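Local atomic coordinates of hypothetical protein yxiM (Bacillus subtilis, PDB entry 2O14), a protein that probably hydrolyses ester bonds as a member of the GDSL lipolytic enzyme family, although its natural substrate is not established. Residues Tyr89-Thr94 with Phe123-Thr128; Pro159-Thr164 with Tyr227-Asp232; Gln278-Asp283 with Asp339-Asn344. One frame throughout, in Å; residues are numbered along the deposited sequence.

Interaction 1: residues Tyr89-Thr94 with Phe123-Thr128; sequences YEVKVT and FQIPVT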
ATOM      1  N   TYR A  89      -3.377  -9.604 -14.961  1.00 18.86           N
ATOM      2  CA  TYR A  89      -3.194  -8.329 -15.645  1.00 18.85           C
ATOM      3  C   TYR A  89      -2.401  -7.291 -14.863  1.00 19.55           C
ATOM      4  O   TYR A  89      -2.356  -7.312 -13.634  1.00 18.67           O
ATOM      5  CB  TYR A  89      -4.551  -7.711 -16.006  1.00 17.64           C
ATOM      6  CG  TYR A  89      -5.271  -8.398 -17.138  1.00 18.83           C
ATOM      7  CD1 TYR A  89      -5.980  -9.577 -16.931  1.00 19.32           C
ATOM      8  CD2 TYR A  89      -5.220  -7.881 -18.430  1.00 20.74           C
ATOM      9  CE1 TYR A  89      -6.625 -10.222 -17.987  1.00 21.49           C
ATOM     10  CE2 TYR A  89      -5.857  -8.517 -19.491  1.00 21.29           C
ATOM     11  CZ  TYR A  89      -6.558  -9.686 -19.263  1.00 21.91           C
ATOM     12  OH  TYR A  89      -7.196 -10.318 -20.307  1.00 22.81           O
ATOM     13  N   GLU A  90      -1.768  -6.387 -15.600  1.00 18.34           N
ATOM     14  CA  GLU A  90      -1.018  -5.304 -14.997  1.00 19.88           C
ATOM     15  C   GLU A  90      -1.889  -4.085 -15.228  1.00 20.26           C
ATOM     16  O   GLU A  90      -2.308  -3.829 -16.356  1.00 20.14           O
ATOM     17  CB  GLU A  90       0.325  -5.102 -15.697  1.00 26.57           C
ATOM     18  CG  GLU A  90       1.105  -3.899 -15.162  1.00 29.42           C
ATOM     19  CD  GLU A  90       2.382  -3.627 -15.940  1.00 32.84           C
ATOM     20  OE1 GLU A  90       2.304  -3.061 -17.056  1.00 32.77           O
ATOM     21  OE2 GLU A  90       3.465  -3.985 -15.431  1.00 34.02           O
ATOM     22  N   VAL A  91      -2.174  -3.344 -14.165  1.00 21.28           N
ATOM     23  CA  VAL A  91      -2.998  -2.156 -14.285  1.00 21.34           C
ATOM     24  C   VAL A  91      -2.241  -0.905 -13.853  1.00 22.02           C
ATOM     25  O   VAL A  91      -1.825  -0.782 -12.699  1.00 22.60           O
ATOM     26  CB  VAL A  91      -4.276  -2.272 -13.432  1.00 22.09           C
ATOM     27  CG1 VAL A  91      -5.131  -1.017 -13.603  1.00 23.08           C
ATOM     28  CG2 VAL A  91      -5.059  -3.499 -13.835  1.00 21.24           C
ATOM     29  N   LYS A  92      -2.044   0.014 -14.788  1.00 15.93           N
ATOM     30  CA  LYS A  92      -1.369   1.260 -14.474  1.00 18.19           C
ATOM     31  C   LYS A  92      -2.484   2.278 -14.284  1.00 17.15           C
ATOM     32  O   LYS A  92      -3.311   2.471 -15.172  1.00 17.13           O
ATOM     33  CB  LYS A  92      -0.457   1.692 -15.620  1.00 31.77           C
ATOM     34  CG  LYS A  92       0.216   3.031 -15.368  1.00 39.11           C
ATOM     35  CD  LYS A  92       0.749   3.630 -16.660  1.00 44.58           C
ATOM     36  CE  LYS A  92       1.279   5.037 -16.446  1.00 48.00           C
ATOM     37  NZ  LYS A  92       1.725   5.641 -17.736  1.00 52.54           N
ATOM     38  N   VAL A  93      -2.508   2.913 -13.119  1.00 18.71           N
ATOM     39  CA  VAL A  93      -3.541   3.892 -12.802  1.00 18.58           C
ATOM     40  C   VAL A  93      -3.015   5.317 -12.835  1.00 18.48           C
ATOM     41  O   VAL A  93      -1.934   5.596 -12.320  1.00 17.45           O
ATOM     42  CB  VAL A  93      -4.125   3.654 -11.389  1.00 21.80           C
ATOM     43  CG1 VAL A  93      -5.219   4.676 -11.095  1.00 22.55           C
ATOM     44  CG2 VAL A  93      -4.658   2.243 -11.274  1.00 20.43           C
ATOM     45  N   THR A  94      -3.791   6.213 -13.438  1.00 16.20           N
ATOM     46  CA  THR A  94      -3.435   7.626 -13.511  1.00 15.59           C
ATOM     47  C   THR A  94      -4.666   8.402 -13.058  1.00 15.91           C
ATOM     48  O   THR A  94      -5.675   8.436 -13.759  1.00 16.15           O
ATOM     49  CB  THR A  94      -3.087   8.067 -14.948  1.00 16.77           C
ATOM     50  OG1 THR A  94      -2.056   7.223 -15.478  1.00 14.09           O
ATOM     51  CG2 THR A  94      -2.601   9.514 -14.946  1.00 16.95           C
ATOM     52  N   PHE A 123      -0.305  -1.963 -10.425  1.00 23.98           N
ATOM     53  CA  PHE A 123      -0.516  -3.158  -9.613  1.00 22.81           C
ATOM     54  C   PHE A 123      -0.975  -4.301 -10.502  1.00 21.82           C
ATOM     55  O   PHE A 123      -1.495  -4.081 -11.594  1.00 22.59           O
ATOM     56  CB  PHE A 123      -1.548  -2.886  -8.513  1.00 19.97           C
ATOM     57  CG  PHE A 123      -2.934  -2.620  -9.029  1.00 17.33           C
ATOM     58  CD1 PHE A 123      -3.849  -3.654  -9.159  1.00 18.43           C
ATOM     59  CD2 PHE A 123      -3.322  -1.330  -9.379  1.00 18.85           C
ATOM     60  CE1 PHE A 123      -5.140  -3.409  -9.628  1.00 20.02           C
ATOM     61  CE2 PHE A 123      -4.610  -1.070  -9.850  1.00 18.11           C
ATOM     62  CZ  PHE A 123      -5.520  -2.113  -9.974  1.00 20.34           C
ATOM     63  N   GLN A 124      -0.769  -5.524 -10.039  1.00 21.11           N
ATOM     64  CA  GLN A 124      -1.173  -6.694 -10.800  1.00 21.34           C
ATOM     65  C   GLN A 124      -2.430  -7.268 -10.172  1.00 21.63           C
ATOM     66  O   GLN A 124      -2.621  -7.174  -8.961  1.00 21.99           O
ATOM     67  CB  GLN A 124      -0.050  -7.722 -10.794  1.00 18.33           C
ATOM     68  CG  GLN A 124       1.211  -7.196 -11.430  1.00 20.80           C
ATOM     69  CD  GLN A 124       2.341  -8.203 -11.416  1.00 22.60           C
ATOM     70  OE1 GLN A 124       3.407  -7.954 -11.980  1.00 25.64           O
ATOM     71  NE2 GLN A 124       2.119  -9.343 -10.768  1.00 20.20           N
ATOM     72  N   ILE A 125      -3.288  -7.862 -10.992  1.00 20.03           N
ATOM     73  CA  ILE A 125      -4.532  -8.415 -10.481  1.00 19.33           C
ATOM     74  C   ILE A 125      -5.048  -9.548 -11.357  1.00 19.84           C
ATOM     75  O   ILE A 125      -5.038  -9.455 -12.585  1.00 18.77           O
ATOM     76  CB  ILE A 125      -5.620  -7.310 -10.415  1.00 20.37           C
ATOM     77  CG1 ILE A 125      -6.901  -7.850  -9.776  1.00 17.92           C
ATOM     78  CG2 ILE A 125      -5.930  -6.808 -11.821  1.00 20.53           C
ATOM     79  CD1 ILE A 125      -7.974  -6.795  -9.620  1.00 17.58           C
ATOM     80  N   PRO A 126      -5.481 -10.653 -10.734  1.00 25.71           N
ATOM     81  CA  PRO A 126      -5.992 -11.744 -11.566  1.00 26.02           C
ATOM     82  C   PRO A 126      -7.452 -11.493 -11.933  1.00 27.06           C
ATOM     83  O   PRO A 126      -8.233 -11.003 -11.113  1.00 28.43           O
ATOM     84  CB  PRO A 126      -5.814 -12.974 -10.676  1.00 23.71           C
ATOM     85  CG  PRO A 126      -5.989 -12.417  -9.290  1.00 24.19           C
ATOM     86  CD  PRO A 126      -5.217 -11.116  -9.356  1.00 23.03           C
ATOM     87  N   VAL A 127      -7.810 -11.800 -13.175  1.00 24.28           N
ATOM     88  CA  VAL A 127      -9.180 -11.647 -13.642  1.00 23.13           C
ATOM     89  C   VAL A 127      -9.689 -13.077 -13.825  1.00 23.94           C
ATOM     90  O   VAL A 127      -9.147 -13.837 -14.631  1.00 25.12           O
ATOM     91  CB  VAL A 127      -9.231 -10.888 -14.975  1.00 21.10           C
ATOM     92  CG1 VAL A 127     -10.664 -10.812 -15.477  1.00 20.33           C
ATOM     93  CG2 VAL A 127      -8.660  -9.487 -14.790  1.00 18.36           C
ATOM     94  N   THR A 128     -10.720 -13.443 -13.071  1.00 22.00           N
ATOM     95  CA  THR A 128     -11.256 -14.795 -13.122  1.00 21.95           C
ATOM     96  C   THR A 128     -12.703 -14.920 -13.585  1.00 23.06           C
ATOM     97  O   THR A 128     -13.125 -16.000 -13.989  1.00 21.72           O
ATOM     98  CB  THR A 128     -11.135 -15.465 -11.744  1.00 23.73           C
ATOM     99  OG1 THR A 128     -11.740 -14.621 -10.755  1.00 24.98           O
ATOM    100  CG2 THR A 128      -9.673 -15.686 -11.384  1.00 24.32           C
TER

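Interaction 2: residues Pro159-Thr164 with Tyr227-Asp232; sequences PVTNRT and YIKPGD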
ATOM      1  N   PRO A 159      -4.603 -17.159 -14.495  1.00 28.49           N
ATOM      2  CA  PRO A 159      -5.165 -16.148 -13.597  1.00 28.28           C
ATOM      3  C   PRO A 159      -4.737 -16.357 -12.150  1.00 28.31           C
ATOM      4  O   PRO A 159      -5.570 -16.563 -11.268  1.00 28.96           O
ATOM      5  CB  PRO A 159      -6.667 -16.314 -13.800  1.00 28.24           C
ATOM      6  CG  PRO A 159      -6.797 -17.790 -13.982  1.00 29.96           C
ATOM      7  CD  PRO A 159      -5.629 -18.136 -14.904  1.00 28.76           C
ATOM      8  N   VAL A 160      -3.431 -16.312 -11.913  1.00 25.28           N
ATOM      9  CA  VAL A 160      -2.892 -16.484 -10.573  1.00 26.42           C
ATOM     10  C   VAL A 160      -1.819 -15.430 -10.338  1.00 26.50           C
ATOM     11  O   VAL A 160      -1.002 -15.151 -11.216  1.00 24.58           O
ATOM     12  CB  VAL A 160      -2.279 -17.895 -10.376  1.00 33.99           C
ATOM     13  CG1 VAL A 160      -3.319 -18.960 -10.697  1.00 34.94           C
ATOM     14  CG2 VAL A 160      -1.054 -18.066 -11.250  1.00 33.82           C
ATOM     15  N   THR A 161      -1.834 -14.847  -9.145  1.00 27.97           N
ATOM     16  CA  THR A 161      -0.885 -13.808  -8.772  1.00 27.40           C
ATOM     17  C   THR A 161       0.547 -14.317  -8.713  1.00 27.93           C
ATOM     18  O   THR A 161       0.785 -15.511  -8.507  1.00 28.09           O
ATOM     19  CB  THR A 161      -1.210 -13.245  -7.384  1.00 26.75           C
ATOM     20  OG1 THR A 161      -1.078 -14.295  -6.417  1.00 26.00           O
ATOM     21  CG2 THR A 161      -2.632 -12.702  -7.336  1.00 26.74           C
ATOM     22  N   ASN A 162       1.500 -13.405  -8.895  1.00 26.45           N
ATOM     23  CA  ASN A 162       2.913 -13.752  -8.805  1.00 26.79           C
ATOM     24  C   ASN A 162       3.283 -13.718  -7.324  1.00 27.11           C
ATOM     25  O   ASN A 162       2.520 -13.206  -6.501  1.00 26.98           O
ATOM     26  CB  ASN A 162       3.779 -12.743  -9.565  1.00 24.61           C
ATOM     27  CG  ASN A 162       3.704 -12.920 -11.069  1.00 26.58           C
ATOM     28  OD1 ASN A 162       3.867 -14.027 -11.582  1.00 27.40           O
ATOM     29  ND2 ASN A 162       3.468 -11.827 -11.786  1.00 23.88           N
ATOM     30  N   ARG A 163       4.445 -14.262  -6.982  1.00 26.17           N
ATOM     31  CA  ARG A 163       4.889 -14.264  -5.594  1.00 25.55           C
ATOM     32  C   ARG A 163       4.927 -12.808  -5.129  1.00 24.71           C
ATOM     33  O   ARG A 163       5.463 -11.943  -5.824  1.00 21.89           O
ATOM     34  CB  ARG A 163       6.269 -14.895  -5.494  1.00 28.52           C
ATOM     35  CG  ARG A 163       6.615 -15.378  -4.111  1.00 32.00           C
ATOM     36  CD  ARG A 163       7.901 -16.167  -4.143  1.00 32.17           C
ATOM     37  NE  ARG A 163       8.245 -16.695  -2.832  1.00 34.37           N
ATOM     38  CZ  ARG A 163       9.337 -17.410  -2.591  1.00 35.62           C
ATOM     39  NH1 ARG A 163      10.181 -17.676  -3.581  1.00 36.71           N
ATOM     40  NH2 ARG A 163       9.589 -17.845  -1.365  1.00 35.50           N
ATOM     41  N   THR A 164       4.363 -12.533  -3.958  1.00 23.70           N
ATOM     42  CA  THR A 164       4.310 -11.157  -3.486  1.00 24.95           C
ATOM     43  C   THR A 164       4.550 -10.954  -2.000  1.00 24.99           C
ATOM     44  O   THR A 164       4.246 -11.818  -1.183  1.00 24.74           O
ATOM     45  CB  THR A 164       2.929 -10.540  -3.791  1.00 27.24           C
ATOM     46  OG1 THR A 164       2.578 -10.788  -5.159  1.00 25.84           O
ATOM     47  CG2 THR A 164       2.945  -9.036  -3.530  1.00 28.96           C
ATOM     48  N   TYR A 227      -5.867 -12.136  -1.877  1.00 21.33           N
ATOM     49  CA  TYR A 227      -4.884 -12.723  -2.783  1.00 23.54           C
ATOM     50  C   TYR A 227      -3.707 -13.475  -2.171  1.00 23.36           C
ATOM     51  O   TYR A 227      -3.122 -14.334  -2.829  1.00 24.69           O
ATOM     52  CB  TYR A 227      -4.322 -11.632  -3.700  1.00 20.96           C
ATOM     53  CG  TYR A 227      -5.375 -10.842  -4.435  1.00 21.10           C
ATOM     54  CD1 TYR A 227      -6.123 -11.422  -5.459  1.00 18.68           C
ATOM     55  CD2 TYR A 227      -5.618  -9.505  -4.117  1.00 21.95           C
ATOM     56  CE1 TYR A 227      -7.087 -10.687  -6.154  1.00 19.48           C
ATOM     57  CE2 TYR A 227      -6.586  -8.761  -4.808  1.00 21.95           C
ATOM     58  CZ  TYR A 227      -7.313  -9.357  -5.825  1.00 18.98           C
ATOM     59  OH  TYR A 227      -8.259  -8.631  -6.517  1.00 20.27           O
ATOM     60  N   ILE A 228      -3.346 -13.164  -0.931  1.00 23.17           N
ATOM     61  CA  ILE A 228      -2.202 -13.832  -0.312  1.00 22.67           C
ATOM     62  C   ILE A 228      -2.360 -15.354  -0.303  1.00 22.05           C
ATOM     63  O   ILE A 228      -3.433 -15.880  -0.015  1.00 22.73           O
ATOM     64  CB  ILE A 228      -1.958 -13.296   1.121  1.00 18.27           C
ATOM     65  CG1 ILE A 228      -0.505 -13.551   1.526  1.00 16.86           C
ATOM     66  CG2 ILE A 228      -2.921 -13.947   2.093  1.00 16.83           C
ATOM     67  CD1 ILE A 228      -0.070 -12.795   2.778  1.00 16.28           C
ATOM     68  N   LYS A 229      -1.282 -16.056  -0.634  1.00 22.01           N
ATOM     69  CA  LYS A 229      -1.298 -17.515  -0.693  1.00 23.77           C
ATOM     70  C   LYS A 229       0.068 -18.104  -0.344  1.00 24.66           C
ATOM     71  O   LYS A 229       1.019 -17.372  -0.067  1.00 23.78           O
ATOM     72  CB  LYS A 229      -1.699 -17.969  -2.099  1.00 26.30           C
ATOM     73  CG  LYS A 229      -0.832 -17.392  -3.210  1.00 29.39           C
ATOM     74  CD  LYS A 229      -1.277 -17.894  -4.584  1.00 32.04           C
ATOM     75  CE  LYS A 229      -0.545 -17.172  -5.706  1.00 33.22           C
ATOM     76  NZ  LYS A 229       0.927 -17.328  -5.614  1.00 35.24           N
ATOM     77  N   PRO A 230       0.183 -19.444  -0.350  1.00 29.29           N
ATOM     78  CA  PRO A 230       1.474 -20.055  -0.026  1.00 28.46           C
ATOM     79  C   PRO A 230       2.578 -19.485  -0.911  1.00 28.34           C
ATOM     80  O   PRO A 230       2.405 -19.333  -2.125  1.00 26.81           O
ATOM     81  CB  PRO A 230       1.225 -21.538  -0.288  1.00 32.57           C
ATOM     82  CG  PRO A 230      -0.207 -21.699   0.099  1.00 33.92           C
ATOM     83  CD  PRO A 230      -0.855 -20.477  -0.527  1.00 32.30           C
ATOM     84  N   GLY A 231       3.707 -19.163  -0.292  1.00 27.47           N
ATOM     85  CA  GLY A 231       4.824 -18.612  -1.032  1.00 27.27           C
ATOM     86  C   GLY A 231       4.996 -17.132  -0.759  1.00 27.61           C
ATOM     87  O   GLY A 231       6.115 -16.613  -0.809  1.00 26.90           O
ATOM     88  N   ASP A 232       3.888 -16.454  -0.466  1.00 24.05           N
ATOM     89  CA  ASP A 232       3.919 -15.023  -0.187  1.00 25.60           C
ATOM     90  C   ASP A 232       4.316 -14.716   1.255  1.00 25.73           C
ATOM     91  O   ASP A 232       4.374 -15.604   2.110  1.00 25.92           O
ATOM     92  CB  ASP A 232       2.549 -14.384  -0.452  1.00 25.90           C
ATOM     93  CG  ASP A 232       2.092 -14.536  -1.891  1.00 25.40           C
ATOM     94  OD1 ASP A 232       2.949 -14.524  -2.801  1.00 24.97           O
ATOM     95  OD2 ASP A 232       0.868 -14.650  -2.109  1.00 24.69           O
TER
HETATM   96  O   HOH W   1      -0.313 -13.414  -4.027  1.00 24.62           O

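Interaction 3: residues Gln278-Asp283 with Asp339-Asn344; sequences QGRATD and DTLHPN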
ATOM      1  N   GLN A 278      10.824   1.019  14.578  1.00 21.59           N
ATOM      2  CA  GLN A 278      11.950   1.786  15.099  1.00 22.01           C
ATOM      3  C   GLN A 278      11.428   2.921  15.969  1.00 21.92           C
ATOM      4  O   GLN A 278      10.239   3.256  15.913  1.00 19.60           O
ATOM      5  CB  GLN A 278      12.801   2.339  13.959  1.00 28.16           C
ATOM      6  CG  GLN A 278      12.147   2.313  12.598  1.00 35.82           C
ATOM      7  CD  GLN A 278      10.927   3.190  12.515  1.00 36.70           C
ATOM      8  OE1 GLN A 278      10.969   4.360  12.894  1.00 42.48           O
ATOM      9  NE2 GLN A 278       9.833   2.640  12.010  1.00 32.89           N
ATOM     10  N   GLY A 279      12.312   3.505  16.775  1.00 20.26           N
ATOM     11  CA  GLY A 279      11.908   4.583  17.662  1.00 21.68           C
ATOM     12  C   GLY A 279      12.027   5.975  17.075  1.00 23.98           C
ATOM     13  O   GLY A 279      12.018   6.153  15.854  1.00 23.97           O
ATOM     14  N   ARG A 280      12.131   6.970  17.950  1.00 28.85           N
ATOM     15  CA  ARG A 280      12.258   8.358  17.521  1.00 30.65           C
ATOM     16  C   ARG A 280      13.721   8.720  17.271  1.00 32.14           C
ATOM     17  O   ARG A 280      14.628   8.126  17.860  1.00 30.82           O
ATOM     18  CB  ARG A 280      11.664   9.295  18.575  1.00 32.86           C
ATOM     19  CG  ARG A 280      10.145   9.226  18.698  1.00 35.51           C
ATOM     20  CD  ARG A 280       9.655  10.110  19.839  1.00 36.21           C
ATOM     21  NE  ARG A 280       8.201  10.091  19.988  1.00 38.09           N
ATOM     22  CZ  ARG A 280       7.349  10.649  19.131  1.00 39.30           C
ATOM     23  NH1 ARG A 280       7.801  11.277  18.053  1.00 38.60           N
ATOM     24  NH2 ARG A 280       6.043  10.584  19.357  1.00 38.40           N
ATOM     25  N   ALA A 281      13.941   9.701  16.400  1.00 28.00           N
ATOM     26  CA  ALA A 281      15.287  10.145  16.056  1.00 28.37           C
ATOM     27  C   ALA A 281      16.078  10.674  17.253  1.00 28.71           C
ATOM     28  O   ALA A 281      17.304  10.731  17.214  1.00 27.48           O
ATOM     29  CB  ALA A 281      15.211  11.223  14.979  1.00 33.77           C
ATOM     30  N   THR A 282      15.373  11.053  18.313  1.00 33.32           N
ATOM     31  CA  THR A 282      16.013  11.608  19.499  1.00 33.71           C
ATOM     32  C   THR A 282      16.114  10.669  20.703  1.00 33.32           C
ATOM     33  O   THR A 282      16.389  11.118  21.818  1.00 33.66           O
ATOM     34  CB  THR A 282      15.284  12.894  19.938  1.00 34.59           C
ATOM     35  OG1 THR A 282      13.883  12.626  20.061  1.00 36.21           O
ATOM     36  CG2 THR A 282      15.485  13.996  18.910  1.00 33.84           C
ATOM     37  N   ASP A 283      15.899   9.374  20.488  1.00 28.17           N
ATOM     38  CA  ASP A 283      15.989   8.409  21.582  1.00 27.74           C
ATOM     39  C   ASP A 283      17.448   8.040  21.891  1.00 27.86           C
ATOM     40  O   ASP A 283      17.808   6.862  21.969  1.00 25.23           O
ATOM     41  CB  ASP A 283      15.195   7.142  21.249  1.00 33.21           C
ATOM     42  CG  ASP A 283      13.695   7.390  21.167  1.00 34.95           C
ATOM     43  OD1 ASP A 283      13.231   8.465  21.611  1.00 33.38           O
ATOM     44  OD2 ASP A 283      12.979   6.497  20.666  1.00 35.11           O
ATOM     45  N   ASP A 339      10.681  16.674  12.740  1.00 39.49           N
ATOM     46  CA  ASP A 339       9.778  15.545  12.945  1.00 40.30           C
ATOM     47  C   ASP A 339      10.618  14.359  13.414  1.00 40.64           C
ATOM     48  O   ASP A 339      11.340  13.748  12.622  1.00 41.74           O
ATOM     49  CB  ASP A 339       9.079  15.197  11.628  1.00 35.86           C
ATOM     50  CG  ASP A 339       7.899  14.268  11.818  1.00 36.93           C
ATOM     51  OD1 ASP A 339       7.932  13.447  12.759  1.00 36.98           O
ATOM     52  OD2 ASP A 339       6.946  14.351  11.014  1.00 34.66           O
ATOM     53  N   THR A 340      10.522  14.027  14.698  1.00 31.72           N
ATOM     54  CA  THR A 340      11.308  12.925  15.242  1.00 32.12           C
ATOM     55  C   THR A 340      10.654  11.555  15.103  1.00 31.29           C
ATOM     56  O   THR A 340      11.198  10.558  15.577  1.00 31.99           O
ATOM     57  CB  THR A 340      11.614  13.147  16.733  1.00 39.45           C
ATOM     58  OG1 THR A 340      10.392  13.095  17.484  1.00 41.61           O
ATOM     59  CG2 THR A 340      12.279  14.501  16.942  1.00 39.90           C
ATOM     60  N   LEU A 341       9.496  11.495  14.456  1.00 30.60           N
ATOM     61  CA  LEU A 341       8.804  10.219  14.304  1.00 29.07           C
ATOM     62  C   LEU A 341       8.807   9.658  12.889  1.00 27.69           C
ATOM     63  O   LEU A 341       8.965   8.455  12.699  1.00 27.49           O
ATOM     64  CB  LEU A 341       7.358  10.345  14.789  1.00 31.84           C
ATOM     65  CG  LEU A 341       6.518   9.061  14.732  1.00 31.80           C
ATOM     66  CD1 LEU A 341       7.099   8.022  15.682  1.00 29.74           C
ATOM     67  CD2 LEU A 341       5.072   9.374  15.115  1.00 30.62           C
ATOM     68  N   HIS A 342       8.641  10.528  11.899  1.00 32.29           N
ATOM     69  CA  HIS A 342       8.586  10.098  10.504  1.00 33.46           C
ATOM     70  C   HIS A 342       9.902  10.133   9.738  1.00 32.81           C
ATOM     71  O   HIS A 342      10.514  11.190   9.574  1.00 33.13           O
ATOM     72  CB  HIS A 342       7.547  10.931   9.749  1.00 28.30           C
ATOM     73  CG  HIS A 342       6.193  10.912  10.383  1.00 27.29           C
ATOM     74  ND1 HIS A 342       5.609  12.038  10.922  1.00 27.16           N
ATOM     75  CD2 HIS A 342       5.324   9.897  10.597  1.00 27.28           C
ATOM     76  CE1 HIS A 342       4.437  11.716  11.441  1.00 27.79           C
ATOM     77  NE2 HIS A 342       4.241  10.423  11.258  1.00 27.44           N
ATOM     78  N   PRO A 343      10.352   8.967   9.249  1.00 34.64           N
ATOM     79  CA  PRO A 343      11.603   8.901   8.491  1.00 33.86           C
ATOM     80  C   PRO A 343      11.419   9.621   7.161  1.00 34.76           C
ATOM     81  O   PRO A 343      10.292   9.740   6.669  1.00 33.44           O
ATOM     82  CB  PRO A 343      11.804   7.400   8.277  1.00 23.81           C
ATOM     83  CG  PRO A 343      11.067   6.777   9.422  1.00 24.60           C
ATOM     84  CD  PRO A 343       9.823   7.617   9.504  1.00 23.36           C
ATOM     85  N   ASN A 344      12.510  10.127   6.593  1.00 25.67           N
ATOM     86  CA  ASN A 344      12.424  10.769   5.289  1.00 25.96           C
ATOM     87  C   ASN A 344      12.834   9.671   4.318  1.00 25.62           C
ATOM     88  O   ASN A 344      12.976   8.516   4.723  1.00 25.46           O
ATOM     89  CB  ASN A 344      13.380  11.964   5.176  1.00 30.35           C
ATOM     90  CG  ASN A 344      14.806  11.617   5.557  1.00 29.69           C
ATOM     91  OD1 ASN A 344      15.308  10.536   5.246  1.00 29.34           O
ATOM     92  ND2 ASN A 344      15.476  12.549   6.225  1.00 30.53           N
TER

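Interaction 1: residues Tyr89-Thr94 with Phe123-Thr128
Phe123 lies across from Val91 in an antiparallel hydrogen-bonded pair, and its ring lies alongside the valine, which covers part of one face. From CB, CG sits between the backbone N and the carbonyl carbon (chi1 66°), which turns the ring toward the partner strand. CD2 comes within 3.7 Å of Val91 O. On the other rim, CE1 lies 4.1 Å from Val91 CB. CE2 reaches farther along the strand to Val93, whose CG2 abuts the ring edge near its plane at 3.6 Å. At the tip, CZ is 3.7 Å from Val91 CB, which stands over one ring face in a CH-pi contact, offset toward the rim. Val91 CG2 then meets Ile125 CG2 at 4.0 Å, and Tyr89 CD1 approaches Val127 CG2 obliquely at 3.4 Å, extending the apolar row.

Two reciprocal backbone pairs hold this register. In one, Val91 N binds Phe123 O at 2.8 Å while Phe123 N returns to Val91 O; Tyr89 and Ile125 repeat the exchange around the non-hydrogen-bonded Glu90-Gln124 pair.

Strand 87-95 also bonds to strand 146-156 through Glu90 with Lys153 and Lys92 with Lys151. Phe123 and Ile125 meet strand 108-115 of a second sheet of the galactose-binding-like domain, while Tyr89 packs on strand 146-156.

Interaction 2: residues Pro159-Thr164 with Tyr227-Asp232
The backbone N of Thr164 gives a short, fairly straight bond to Asp232 OD1 (2.7 Å, 163° at the hydrogen), meeting it from above the carboxylate plane. OD2 is engaged separately: Lys229 N binds it from the anti side at 3.0 Å, and a water donates to it at 2.6 Å. The same water accepts from Thr161 OG1 and donates to Tyr227 O, so it ties both segments to the carboxylate. These partners fix the rotation of Asp232. A second direct link joins Arg163 NE to Gly231 O at 2.9 Å, with the carbonyl oxygen at the edge of the guanidinium; the extended arginine side chain carries NE out to it.

Lys229 CE lies 3.0 Å from Thr161 OG1, and the bend at the last torsion (chi4 58°) turns NZ toward Thr161 O, to which it makes a weak bond. Farther out, Thr161 CG2 packs against Tyr227 CB at 4.1 Å.

Lys229-Asp232 forms a type II beta turn, with Gly231 at its third position in the positive-phi conformation that favours glycine. The two loops lead into the neighbouring parallel strands 164-169 and 233-237, at the N-terminal ends of these strands in the parallel alpha/beta sheet of the SGNH-hydrolase fold.

Interaction 3: residues Gln278-Asp283 with Asp339-Asn344
Thr340 O is approached by two neighbouring groups of the 278-283 loop. Ala281 N binds it at 3.0 Å, in the carbonyl plane and on a lone pair, while Arg280 CA makes a CA-H...O contact at 3.1 Å. The threonine side chain contributes a second link: its OG1 lies between the backbone N and the carbonyl carbon (chi1 66°) and receives Arg280 NH1 at 3.2 Å. That bond is bent, 136° at the hydrogen, and its acceptor is tilted from the guanidinium plane. NH1 also lies 3.4 Å from Leu341 CB, and Leu341 CD1 extends over one guanidinium face, toward the rim. On the other branch of Thr340, CG2 meets Thr282 CG2 at 3.8 Å, with the two side chains crossing at about a right angle.

Each loop is shaped from within. Arg280-Asp283 is a type I beta turn, with Asp283 OD2 accepting from Arg280 N. In the other loop, Asp339 OD1 accepts twice: the Leu341 N bond closes an Asx turn and the His342 N bond completes an Asx motif. OD2 receives His342 ND1 at 2.7 Å on its syn side, in the imidazole plane.

By similarity, Asp339 and His342 are active-site residues alongside the nucleophile Ser171, which His342 touches. Their spacing matches the Asp-x-x-His signature of SGNH hydrolases, whose catalytic histidine is oriented by the aspartate; here the 278-283 loop packs against the residues between them.

Interaction 1 is mostly buried, combining regular strand bonding with apolar packing in the galactose-binding-like domain. Interactions 2 and 3 are partly buried loop contacts: interaction 2 relies on side-chain-to-backbone bonds and a bridging water, interaction 3 on one backbone-to-backbone and one side-chain-to-side-chain bond. Interactions 1 and 2 touch, Pro126 CD meeting Thr161 CG2 at 3.6 Å, so strand 120-127 packs against loops leading into the hydrolase sheet. Interaction 3 stands apart, its centre about 33 Å from that of interaction 2 and about 35 Å from that of interaction 1, across the chain's centre. It alone of the three contains predicted catalytic residues.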